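Local coordinates for protein putative polysaccharide binding proteins (DUF1812) (Bacteroides thetaiotaomicron VPI-5482, PDB 3GF8) that is of unproven function but, as a lipoprotein of the FimB/Mfa2 family, probably takes part in anchoring or assembling fimbriae at the outer membrane, at residues Ile282-Gly286 against Trp287-Ile291; Trp163-Met167 against Asn168-Tyr172; Ile239-Ile242 against Asp243-Met247. One frame throughout, in Å; residues are numbered along the deposited sequence. Where two conformers were deposited one is given.

In the fold
The three contacts come along the chain in the order contact 2, contact 3, contact 1. Contacts 1 and 3 are neighbours, with centres about 12 Å apart. Tyr244 and Leu245 of helix 241-246 pack against Ile282 and Val284 of the hairpin formed by strands 279-284 and 287-290, and against Ile291 just after it. Contact 2 stands apart, with its centre about 20 Å from that of contact 1 and about 21 Å from that of contact 3. Contacts 2 and 3 still share a sheet. In it, strand 224-229 lies between strand 170-176 of contact 2 and strand 235-240 of contact 3. The short helix thus joins this sheet to the C-terminal hairpin.

Contact 1 (Ile282-Gly286 against Trp287-Ile291); sequences IVVNG and WVHRI
Trp287 O is held by two groups of the facing strand. Val284 N donates a hydrogen bond to it at 2.9 Å, and Val283 CA adds a CA-H...O contact at 3.2 Å. Val284 O in turn accepts from Trp287 N. Ile282 and His289 form the next hydrogen-bonded pair, N to O in both directions. Together these bonds make a tight antiparallel hairpin, closed by a type I' turn with Asn285 and Gly286 at its corners. Gly286 has phi 91°, where a CB would jam against Asn285 O.

The Trp287 ring turns its edge to the turn, with Val284 O near its plane. Its CG lies beside the backbone N (chi1 -63°). With chi2 turning the ring, this brings CD1 to 3.3 Å from Asn285 O. A water accepts from Trp287 NE1 at 2.9 Å and donates to Asn285 O. The Asn285 side chain leads away to His268 N, Asn266 O and Glu251.

Ile282 and Ile291 meet methyl to methyl, CD1 to CD1, at 4.0 Å, on the side of the hairpin that faces Tyr244. Val284 CG2 comes to the edge of the His289 ring, 4.4 Å from CD2. On the other face of the hairpin, Val283 CG2 touches Val288 CG2 at 4.1 Å. The backbone bonds thus fix the register. Ile282, Val284 and Ile291 give one face an apolar patch, on which Tyr244 and Leu245 of helix 241-246 pack, and the water ties the exposed indole to the turn.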
ATOM      1  N   ILE A 282     -10.185 -10.012  17.908  1.00 22.77           N
ATOM      2  CA  ILE A 282      -9.582  -8.797  17.416  1.00 23.90           C
ATOM      3  C   ILE A 282     -10.635  -7.725  17.151  1.00 20.98           C
ATOM      4  O   ILE A 282     -11.817  -8.003  16.937  1.00 21.89           O
ATOM      5  CB  ILE A 282      -8.734  -9.045  16.129  1.00 23.60           C
ATOM      6  CG1 ILE A 282      -9.628  -9.373  14.932  1.00 26.51           C
ATOM      7  CG2 ILE A 282      -7.751 -10.156  16.393  1.00 22.63           C
ATOM      8  CD1 ILE A 282      -8.892  -9.929  13.753  1.00 26.86           C
ATOM      9  N   VAL A 283     -10.195  -6.480  17.130  1.00 21.48           N
ATOM     10  CA  VAL A 283     -11.052  -5.417  16.730  1.00 17.72           C
ATOM     11  C   VAL A 283     -10.306  -4.742  15.615  1.00 23.25           C
ATOM     12  O   VAL A 283      -9.169  -4.296  15.809  1.00 23.15           O
ATOM     13  CB  VAL A 283     -11.335  -4.496  17.867  1.00 17.46           C
ATOM     14  CG1 VAL A 283     -12.228  -3.255  17.403  1.00 14.74           C
ATOM     15  CG2 VAL A 283     -12.028  -5.252  18.931  1.00 16.07           C
ATOM     16  N   VAL A 284     -10.920  -4.727  14.434  1.00 23.28           N
ATOM     17  CA  VAL A 284     -10.349  -4.075  13.255  1.00 22.76           C
ATOM     18  C   VAL A 284     -11.206  -2.880  12.934  1.00 21.36           C
ATOM     19  O   VAL A 284     -12.369  -3.020  12.599  1.00 24.37           O
ATOM     20  CB  VAL A 284     -10.293  -5.017  12.062  1.00 21.45           C
ATOM     21  CG1 VAL A 284      -9.613  -4.330  10.832  1.00 18.26           C
ATOM     22  CG2 VAL A 284      -9.586  -6.302  12.466  1.00 22.91           C
ATOM     23  N   ASN A 285     -10.631  -1.698  13.074  1.00 23.92           N
ATOM     24  CA  ASN A 285     -11.361  -0.449  12.836  1.00 23.68           C
ATOM     25  C   ASN A 285     -12.774  -0.489  13.453  1.00 23.99           C
ATOM     26  O   ASN A 285     -13.766  -0.185  12.804  1.00 25.53           O
ATOM     27  CB  ASN A 285     -11.401  -0.152  11.330  1.00 24.45           C
ATOM     28  CG  ASN A 285     -10.014   0.106  10.732  1.00 23.70           C
ATOM     29  OD1 ASN A 285      -9.103   0.478  11.454  1.00 24.92           O
ATOM     30  ND2 ASN A 285      -9.855  -0.096   9.398  1.00 25.62           N
ATOM     31  N   GLY A 286     -12.860  -0.868  14.717  1.00 22.92           N
ATOM     32  CA  GLY A 286     -14.128  -0.833  15.418  1.00 22.62           C
ATOM     33  C   GLY A 286     -14.940  -2.114  15.358  1.00 23.34           C
ATOM     34  O   GLY A 286     -15.828  -2.298  16.197  1.00 20.81           O
ATOM     35  N   TRP A 287     -14.633  -3.002  14.402  1.00 20.26           N
ATOM     36  CA  TRP A 287     -15.383  -4.247  14.246  1.00 24.33           C
ATOM     37  C   TRP A 287     -14.770  -5.355  15.048  1.00 25.05           C
ATOM     38  O   TRP A 287     -13.622  -5.687  14.818  1.00 24.60           O
ATOM     39  CB  TRP A 287     -15.439  -4.686  12.790  1.00 23.97           C
ATOM     40  CG  TRP A 287     -16.155  -3.702  11.938  1.00 29.99           C
ATOM     41  CD1 TRP A 287     -15.638  -2.561  11.387  1.00 22.82           C
ATOM     42  CD2 TRP A 287     -17.546  -3.736  11.570  1.00 27.86           C
ATOM     43  NE1 TRP A 287     -16.622  -1.897  10.665  1.00 28.19           N
ATOM     44  CE2 TRP A 287     -17.796  -2.600  10.762  1.00 25.07           C
ATOM     45  CE3 TRP A 287     -18.603  -4.612  11.853  1.00 21.42           C
ATOM     46  CZ2 TRP A 287     -19.065  -2.312  10.249  1.00 18.48           C
ATOM     47  CZ3 TRP A 287     -19.852  -4.338  11.327  1.00 25.60           C
ATOM     48  CH2 TRP A 287     -20.070  -3.187  10.518  1.00 21.75           C
ATOM     49  N   VAL A 288     -15.568  -5.933  15.950  1.00 21.58           N
ATOM     50  CA  VAL A 288     -15.155  -7.026  16.796  1.00 24.27           C
ATOM     51  C   VAL A 288     -15.304  -8.355  16.056  1.00 25.05           C
ATOM     52  O   VAL A 288     -16.322  -8.555  15.449  1.00 25.68           O
ATOM     53  CB  VAL A 288     -16.025  -7.060  18.049  1.00 24.23           C
ATOM     54  CG1 VAL A 288     -15.539  -8.130  18.981  1.00 28.09           C
ATOM     55  CG2 VAL A 288     -16.058  -5.656  18.723  1.00 25.19           C
ATOM     56  N   HIS A 289     -14.264  -9.202  16.069  1.00 27.32           N
ATOM     57  CA  HIS A 289     -14.265 -10.568  15.502  1.00 27.95           C
ATOM     58  C   HIS A 289     -13.623 -11.609  16.444  1.00 30.23           C
ATOM     59  O   HIS A 289     -12.449 -11.475  16.831  1.00 32.65           O
ATOM     60  CB  HIS A 289     -13.507 -10.587  14.179  1.00 28.02           C
ATOM     61  CG  HIS A 289     -14.009  -9.583  13.191  1.00 36.07           C
ATOM     62  ND1 HIS A 289     -15.214  -9.722  12.535  1.00 36.06           N
ATOM     63  CD2 HIS A 289     -13.468  -8.426  12.743  1.00 44.97           C
ATOM     64  CE1 HIS A 289     -15.393  -8.691  11.730  1.00 36.00           C
ATOM     65  NE2 HIS A 289     -14.349  -7.887  11.841  1.00 38.59           N
ATOM     66  N   ARG A 290     -14.408 -12.617  16.837  1.00 30.49           N
ATOM     67  CA  ARG A 290     -13.916 -13.794  17.565  1.00 30.33           C
ATOM     68  C   ARG A 290     -12.947 -14.585  16.670  1.00 29.53           C
ATOM     69  O   ARG A 290     -13.181 -14.737  15.478  1.00 28.42           O
ATOM     70  CB  ARG A 290     -15.077 -14.709  17.948  1.00 30.98           C
ATOM     71  CG  ARG A 290     -14.712 -15.924  18.852  1.00 36.80           C
ATOM     72  CD  ARG A 290     -14.513 -15.447  20.296  1.00 51.01           C
ATOM     73  NE  ARG A 290     -14.413 -16.505  21.315  1.00 57.02           N
ATOM     74  CZ  ARG A 290     -13.345 -17.277  21.538  1.00 53.58           C
ATOM     75  NH1 ARG A 290     -12.252 -17.136  20.787  1.00 44.08           N
ATOM     76  NH2 ARG A 290     -13.377 -18.201  22.517  1.00 45.15           N
ATOM     77  N   ILE A 291     -11.832 -15.042  17.222  1.00 28.52           N
ATOM     78  CA  ILE A 291     -10.926 -15.849  16.429  1.00 28.72           C
ATOM     79  C   ILE A 291     -11.216 -17.269  16.825  1.00 27.09           C
ATOM     80  O   ILE A 291     -11.226 -17.596  18.001  1.00 23.27           O
ATOM     81  CB  ILE A 291      -9.467 -15.502  16.636  1.00 28.62           C
ATOM     82  CG1 ILE A 291      -9.229 -14.030  16.285  1.00 30.86           C
ATOM     83  CG2 ILE A 291      -8.594 -16.427  15.762  1.00 26.97           C
ATOM     84  CD1 ILE A 291      -9.175 -13.757  14.764  1.00 26.63           C
TER
HETATM   85  O   HOH W   1     -15.033   0.459   9.940  1.00 35.17           O

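Contact 2 (Trp163-Met167 against Asn168-Tyr172); sequences WTLDM and NDYDY
Asp166 and Asp169 close a beta turn, and the Asp166 side chain adds an Asx turn to it, just ahead of strand 170-176. Asp169 N donates to Asp166 O at 3.2 Å. The Asp166 carboxylate swings round to the same peptides because CG is anti to the backbone N (chi1 167°). Its OD1 accepts weak, bent bonds from Asn168 N at 2.6 Å and Asp169 N. With an alanine in place of Asp166, the backbone N-H groups of Asn168 and Asp169 would probably lose their side-chain acceptor, leaving the turn to its backbone bond.

The Asp166 carboxylate and the Asn168 amide are turned 70° apart. Asn168 OD1 accepts a hydrogen bond from Gln202 NE2. Asp169 OD1 comes to 3.4 Å from Asp166 OD1; the two like charges are likely to repel and may raise the pKa of one of them.

Tyr170 turns the edge of its ring to Asp166 O, with CE2 3.4 Å away. The Met167 chain bends at chi3 (55°). This folds CE, the selenomethionine methyl, back to 4.2 Å from Tyr172 CZ, while Tyr172 OH donates a very short 2.5 Å bond to Met167 O in the plane of its ring.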
ATOM      1  N   TRP A 163      -4.035  -9.972  33.537  1.00 55.71           N
ATOM      2  CA  TRP A 163      -2.613  -9.814  33.481  1.00 53.76           C
ATOM      3  C   TRP A 163      -2.390  -8.622  32.578  1.00 54.60           C
ATOM      4  O   TRP A 163      -3.215  -8.350  31.728  1.00 54.18           O
ATOM      5  CB  TRP A 163      -1.963 -11.085  32.929  1.00 52.37           C
ATOM      6  CG  TRP A 163      -2.378 -11.466  31.534  1.00 50.00           C
ATOM      7  CD1 TRP A 163      -3.533 -12.094  31.165  1.00 48.91           C
ATOM      8  CD2 TRP A 163      -1.626 -11.267  30.326  1.00 34.65           C
ATOM      9  NE1 TRP A 163      -3.547 -12.293  29.795  1.00 49.59           N
ATOM     10  CE2 TRP A 163      -2.389 -11.798  29.260  1.00 41.34           C
ATOM     11  CE3 TRP A 163      -0.381 -10.706  30.048  1.00 39.52           C
ATOM     12  CZ2 TRP A 163      -1.960 -11.762  27.929  1.00 35.14           C
ATOM     13  CZ3 TRP A 163       0.052 -10.682  28.728  1.00 48.18           C
ATOM     14  CH2 TRP A 163      -0.739 -11.219  27.682  1.00 44.80           C
ATOM     15  N   THR A 164      -1.308  -7.887  32.787  1.00 57.42           N
ATOM     16  CA  THR A 164      -1.009  -6.732  31.956  1.00 60.03           C
ATOM     17  C   THR A 164       0.007  -7.150  30.942  1.00 62.54           C
ATOM     18  O   THR A 164       1.135  -7.531  31.282  1.00 64.33           O
ATOM     19  CB  THR A 164      -0.397  -5.538  32.721  1.00 61.06           C
ATOM     20  OG1 THR A 164      -1.203  -5.240  33.863  1.00 63.56           O
ATOM     21  CG2 THR A 164      -0.281  -4.278  31.780  1.00 58.87           C
ATOM     22  N   LEU A 165      -0.403  -7.093  29.689  1.00 62.56           N
ATOM     23  CA  LEU A 165       0.532  -7.197  28.603  1.00 61.06           C
ATOM     24  C   LEU A 165       1.297  -5.880  28.576  1.00 58.43           C
ATOM     25  O   LEU A 165       0.688  -4.832  28.457  1.00 58.30           O
ATOM     26  CB  LEU A 165      -0.228  -7.439  27.297  1.00 60.83           C
ATOM     27  CG  LEU A 165       0.622  -7.911  26.128  1.00 60.23           C
ATOM     28  CD1 LEU A 165      -0.327  -8.390  25.030  1.00 59.94           C
ATOM     29  CD2 LEU A 165       1.613  -6.811  25.657  1.00 44.08           C
ATOM     30  N   ASP A 166       2.617  -5.932  28.728  1.00 57.10           N
ATOM     31  CA  ASP A 166       3.451  -4.747  28.547  1.00 55.19           C
ATOM     32  C   ASP A 166       4.149  -4.753  27.188  1.00 54.79           C
ATOM     33  O   ASP A 166       5.050  -5.557  26.936  1.00 52.48           O
ATOM     34  CB  ASP A 166       4.502  -4.649  29.625  1.00 55.60           C
ATOM     35  CG  ASP A 166       5.562  -3.629  29.294  1.00 62.62           C
ATOM     36  OD1 ASP A 166       6.175  -3.716  28.201  1.00 72.14           O
ATOM     37  OD2 ASP A 166       5.787  -2.736  30.129  1.00 73.65           O
HETATM   38  N   MSE A 167       3.773  -3.782  26.354  1.00 54.11           N
HETATM   39  CA  MSE A 167       4.238  -3.672  24.962  1.00 51.47           C
HETATM   40  C   MSE A 167       5.717  -3.337  24.744  1.00 47.46           C
HETATM   41  O   MSE A 167       6.235  -3.556  23.664  1.00 45.02           O
HETATM   42  CB  MSE A 167       3.337  -2.695  24.152  1.00 50.45           C
HETATM   43  CG  MSE A 167       1.969  -3.273  23.860  1.00 45.48           C
HETATM   44 SE   MSE A 167       0.892  -2.172  22.684  0.75 39.29          SE
HETATM   45  CE  MSE A 167       2.192  -2.052  21.156  1.00 33.93           C
ATOM     46  N   ASN A 168       6.445  -2.878  25.733  1.00 47.67           N
ATOM     47  CA  ASN A 168       7.890  -2.734  25.444  1.00 49.70           C
ATOM     48  C   ASN A 168       8.711  -4.000  25.702  1.00 48.22           C
ATOM     49  O   ASN A 168       9.917  -3.998  25.459  1.00 43.73           O
ATOM     50  CB  ASN A 168       8.525  -1.501  26.104  1.00 51.78           C
ATOM     51  CG  ASN A 168       7.735  -1.006  27.279  1.00 52.90           C
ATOM     52  OD1 ASN A 168       7.002   0.021  27.186  1.00 43.48           O
ATOM     53  ND2 ASN A 168       7.835  -1.749  28.397  1.00 48.95           N
ATOM     54  N   ASP A 169       8.075  -5.094  26.131  1.00 47.30           N
ATOM     55  CA  ASP A 169       8.830  -6.352  26.288  1.00 47.70           C
ATOM     56  C   ASP A 169       9.205  -7.038  24.945  1.00 46.59           C
ATOM     57  O   ASP A 169      10.104  -7.886  24.896  1.00 44.98           O
ATOM     58  CB  ASP A 169       8.070  -7.299  27.224  1.00 49.74           C
ATOM     59  CG  ASP A 169       7.920  -6.735  28.659  1.00 50.74           C
ATOM     60  OD1 ASP A 169       8.664  -5.813  29.050  1.00 51.48           O
ATOM     61  OD2 ASP A 169       7.041  -7.217  29.400  1.00 58.20           O
ATOM     62  N   TYR A 170       8.560  -6.620  23.849  1.00 44.65           N
ATOM     63  CA  TYR A 170       8.647  -7.346  22.572  1.00 41.76           C
ATOM     64  C   TYR A 170       9.112  -6.520  21.384  1.00 38.45           C
ATOM     65  O   TYR A 170       8.951  -5.315  21.369  1.00 40.19           O
ATOM     66  CB  TYR A 170       7.265  -7.901  22.271  1.00 37.63           C
ATOM     67  CG  TYR A 170       6.758  -8.621  23.457  1.00 40.65           C
ATOM     68  CD1 TYR A 170       7.139  -9.934  23.687  1.00 35.61           C
ATOM     69  CD2 TYR A 170       5.955  -7.980  24.401  1.00 37.10           C
ATOM     70  CE1 TYR A 170       6.717 -10.605  24.801  1.00 34.37           C
ATOM     71  CE2 TYR A 170       5.514  -8.647  25.501  1.00 39.50           C
ATOM     72  CZ  TYR A 170       5.915  -9.969  25.702  1.00 38.85           C
ATOM     73  OH  TYR A 170       5.505 -10.667  26.805  1.00 47.41           O
ATOM     74  N   ASP A 171       9.666  -7.197  20.394  1.00 33.97           N
ATOM     75  CA  ASP A 171       9.796  -6.658  19.054  1.00 35.60           C
ATOM     76  C   ASP A 171       8.651  -7.113  18.129  1.00 33.51           C
ATOM     77  O   ASP A 171       8.064  -8.199  18.316  1.00 30.60           O
ATOM     78  CB  ASP A 171      11.093  -7.122  18.430  1.00 37.16           C
ATOM     79  CG  ASP A 171      12.306  -6.570  19.131  1.00 50.90           C
ATOM     80  OD1 ASP A 171      12.206  -5.475  19.772  1.00 55.64           O
ATOM     81  OD2 ASP A 171      13.351  -7.265  19.034  1.00 56.31           O
ATOM     82  N   TYR A 172       8.403  -6.296  17.106  1.00 29.06           N
ATOM     83  CA  TYR A 172       7.245  -6.406  16.230  1.00 26.48           C
ATOM     84  C   TYR A 172       7.692  -6.344  14.804  1.00 28.95           C
ATOM     85  O   TYR A 172       8.431  -5.416  14.428  1.00 25.01           O
ATOM     86  CB  TYR A 172       6.315  -5.243  16.465  1.00 27.00           C
ATOM     87  CG  TYR A 172       5.950  -5.068  17.899  1.00 27.86           C
ATOM     88  CD1 TYR A 172       6.801  -4.391  18.778  1.00 25.86           C
ATOM     89  CD2 TYR A 172       4.778  -5.621  18.399  1.00 28.22           C
ATOM     90  CE1 TYR A 172       6.467  -4.251  20.128  1.00 26.20           C
ATOM     91  CE2 TYR A 172       4.418  -5.445  19.694  1.00 24.05           C
ATOM     92  CZ  TYR A 172       5.294  -4.784  20.574  1.00 27.77           C
ATOM     93  OH  TYR A 172       4.937  -4.646  21.893  1.00 35.18           O
TER

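Contact 3 (Ile239-Ile242 against Asp243-Met247); sequences INLI and DYLAM
Ile239 lies over one face of the Tyr244 ring. Its CD1 sits 4.1 Å from the ring centroid and only 9° off the normal, a CH-pi contact. CB covers the same ring toward its CE1 and CZ, and CG2 touches Tyr244 OH at 3.5 Å. Ile239 CG1 stands between the backbone N and the carbonyl carbon (chi1 60°); together with the turn at chi2 this carries CD1 over the ring centre.

Asn240, next to Ile239 in sequence, holds the Tyr244 backbone: Tyr244 N donates to Asn240 O at 2.9 Å. The ring comes close to that oxygen too, with CD1 3.3 Å away.

Asn240 is the N-cap of helix 241-246, at the point where strand 235-240 gives way to the helix. Its CG is anti to the backbone N (chi1 175°), which swings OD1 round to accept from Asp243 N at 2.9 Å. That bond is straight at the hydrogen, but the donor lies well above the amide plane. Asp243 CB packs over the same face of the amide, 3.5 Å from Asn240 CG.

Leu245 N to Leu241 O and Ala246 N to Ile242 O continue the helical pattern, the second at 2.7 Å.

Further out, Tyr244 OH hydrogen-bonds to Gln296 O and the ring packs on Phe271. Leu245 packs on Tyr267 and Ile269 of strand 266-273 and on Leu261 of helix 257-263.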
ATOM      1  N   ILE A 239       1.168 -14.847  13.396  1.00 27.81           N
ATOM      2  CA  ILE A 239      -0.105 -15.060  12.728  1.00 26.52           C
ATOM      3  C   ILE A 239      -0.075 -14.600  11.281  1.00 28.59           C
ATOM      4  O   ILE A 239       0.847 -13.888  10.819  1.00 29.76           O
ATOM      5  CB  ILE A 239      -1.318 -14.478  13.531  1.00 28.42           C
ATOM      6  CG1 ILE A 239      -1.219 -12.962  13.773  1.00 29.26           C
ATOM      7  CG2 ILE A 239      -1.392 -15.149  14.895  1.00 26.21           C
ATOM      8  CD1 ILE A 239      -1.795 -12.105  12.695  1.00 23.67           C
ATOM      9  N   ASN A 240      -1.071 -15.065  10.542  1.00 29.06           N
ATOM     10  CA  ASN A 240      -1.196 -14.744   9.138  1.00 27.62           C
ATOM     11  C   ASN A 240      -2.160 -13.590   9.098  1.00 27.79           C
ATOM     12  O   ASN A 240      -3.373 -13.741   9.276  1.00 26.98           O
ATOM     13  CB  ASN A 240      -1.679 -15.968   8.358  1.00 28.55           C
ATOM     14  CG  ASN A 240      -1.948 -15.673   6.905  1.00 30.06           C
ATOM     15  OD1 ASN A 240      -2.083 -14.525   6.501  1.00 28.47           O
ATOM     16  ND2 ASN A 240      -2.045 -16.722   6.105  1.00 29.81           N
ATOM     17  N   LEU A 241      -1.589 -12.404   8.936  1.00 27.09           N
ATOM     18  CA  LEU A 241      -2.338 -11.194   8.960  1.00 27.26           C
ATOM     19  C   LEU A 241      -3.344 -11.167   7.810  1.00 28.01           C
ATOM     20  O   LEU A 241      -4.467 -10.668   7.962  1.00 25.71           O
ATOM     21  CB  LEU A 241      -1.360 -10.015   8.839  1.00 28.97           C
ATOM     22  CG  LEU A 241      -1.954  -8.622   8.948  1.00 30.17           C
ATOM     23  CD1 LEU A 241      -2.603  -8.462  10.298  1.00 25.72           C
ATOM     24  CD2 LEU A 241      -0.869  -7.539   8.698  1.00 22.76           C
ATOM     25  N   ILE A 242      -2.947 -11.661   6.641  1.00 27.98           N
ATOM     26  CA  ILE A 242      -3.883 -11.642   5.521  1.00 27.83           C
ATOM     27  C   ILE A 242      -5.111 -12.472   5.887  1.00 30.03           C
ATOM     28  O   ILE A 242      -6.250 -12.102   5.609  1.00 26.98           O
ATOM     29  CB  ILE A 242      -3.305 -12.236   4.243  1.00 26.37           C
ATOM     30  CG1 ILE A 242      -2.054 -11.461   3.785  1.00 28.45           C
ATOM     31  CG2 ILE A 242      -4.429 -12.280   3.157  1.00 20.70           C
ATOM     32  CD1 ILE A 242      -2.240  -9.922   3.577  1.00 20.11           C
ATOM     33  N   ASP A 243      -4.859 -13.620   6.504  1.00 31.09           N
ATOM     34  CA  ASP A 243      -5.933 -14.503   6.911  1.00 32.24           C
ATOM     35  C   ASP A 243      -6.848 -13.914   7.985  1.00 30.11           C
ATOM     36  O   ASP A 243      -8.063 -14.081   7.949  1.00 29.85           O
ATOM     37  CB  ASP A 243      -5.359 -15.798   7.424  1.00 32.69           C
ATOM     38  CG  ASP A 243      -6.183 -16.916   7.050  1.00 39.80           C
ATOM     39  OD1 ASP A 243      -6.169 -17.217   5.845  1.00 49.74           O
ATOM     40  OD2 ASP A 243      -6.880 -17.455   7.935  1.00 61.17           O
ATOM     41  N   TYR A 244      -6.252 -13.234   8.947  1.00 28.93           N
ATOM     42  CA  TYR A 244      -7.035 -12.530   9.958  1.00 30.16           C
ATOM     43  C   TYR A 244      -7.886 -11.440   9.324  1.00 31.15           C
ATOM     44  O   TYR A 244      -9.018 -11.234   9.731  1.00 31.84           O
ATOM     45  CB  TYR A 244      -6.123 -11.963  11.054  1.00 30.28           C
ATOM     46  CG  TYR A 244      -5.772 -12.973  12.147  1.00 28.72           C
ATOM     47  CD1 TYR A 244      -5.367 -14.257  11.833  1.00 29.08           C
ATOM     48  CD2 TYR A 244      -5.846 -12.625  13.481  1.00 33.34           C
ATOM     49  CE1 TYR A 244      -5.046 -15.138  12.796  1.00 33.15           C
ATOM     50  CE2 TYR A 244      -5.541 -13.525  14.471  1.00 28.07           C
ATOM     51  CZ  TYR A 244      -5.146 -14.767  14.127  1.00 29.11           C
ATOM     52  OH  TYR A 244      -4.830 -15.655  15.104  1.00 25.56           O
ATOM     53  N   LEU A 245      -7.350 -10.740   8.322  1.00 30.72           N
ATOM     54  CA  LEU A 245      -8.143  -9.714   7.659  1.00 30.12           C
ATOM     55  C   LEU A 245      -9.202 -10.356   6.748  1.00 29.88           C
ATOM     56  O   LEU A 245     -10.310  -9.850   6.655  1.00 25.62           O
ATOM     57  CB  LEU A 245      -7.251  -8.727   6.891  1.00 30.53           C
ATOM     58  CG  LEU A 245      -6.415  -7.794   7.784  1.00 33.50           C
ATOM     59  CD1 LEU A 245      -5.423  -7.069   6.957  1.00 22.34           C
ATOM     60  CD2 LEU A 245      -7.261  -6.821   8.535  1.00 25.16           C
ATOM     61  N   ALA A 246      -8.868 -11.478   6.104  1.00 29.53           N
ATOM     62  CA  ALA A 246      -9.829 -12.168   5.234  1.00 31.79           C
ATOM     63  C   ALA A 246     -11.030 -12.678   6.032  1.00 34.57           C
ATOM     64  O   ALA A 246     -12.140 -12.599   5.538  1.00 38.48           O
ATOM     65  CB  ALA A 246      -9.147 -13.332   4.413  1.00 29.70           C
HETATM   66  N   MSE A 247     -10.820 -13.176   7.256  1.00 35.86           N
HETATM   67  CA  MSE A 247     -11.877 -13.662   8.158  0.50 36.35           C
HETATM   68  C   MSE A 247     -12.862 -12.512   8.483  1.00 35.56           C
HETATM   69  O   MSE A 247     -13.944 -12.737   8.970  1.00 32.85           O
HETATM   70  CB  MSE A 247     -11.287 -14.219   9.508  0.50 36.85           C
HETATM   71  CG  MSE A 247     -10.382 -15.558   9.500  0.50 42.02           C
HETATM   72 SE   MSE A 247      -9.343 -15.984  11.233  0.38 47.58          SE
HETATM   73  CE  MSE A 247      -7.632 -16.611  10.531  0.50 20.33           C
TER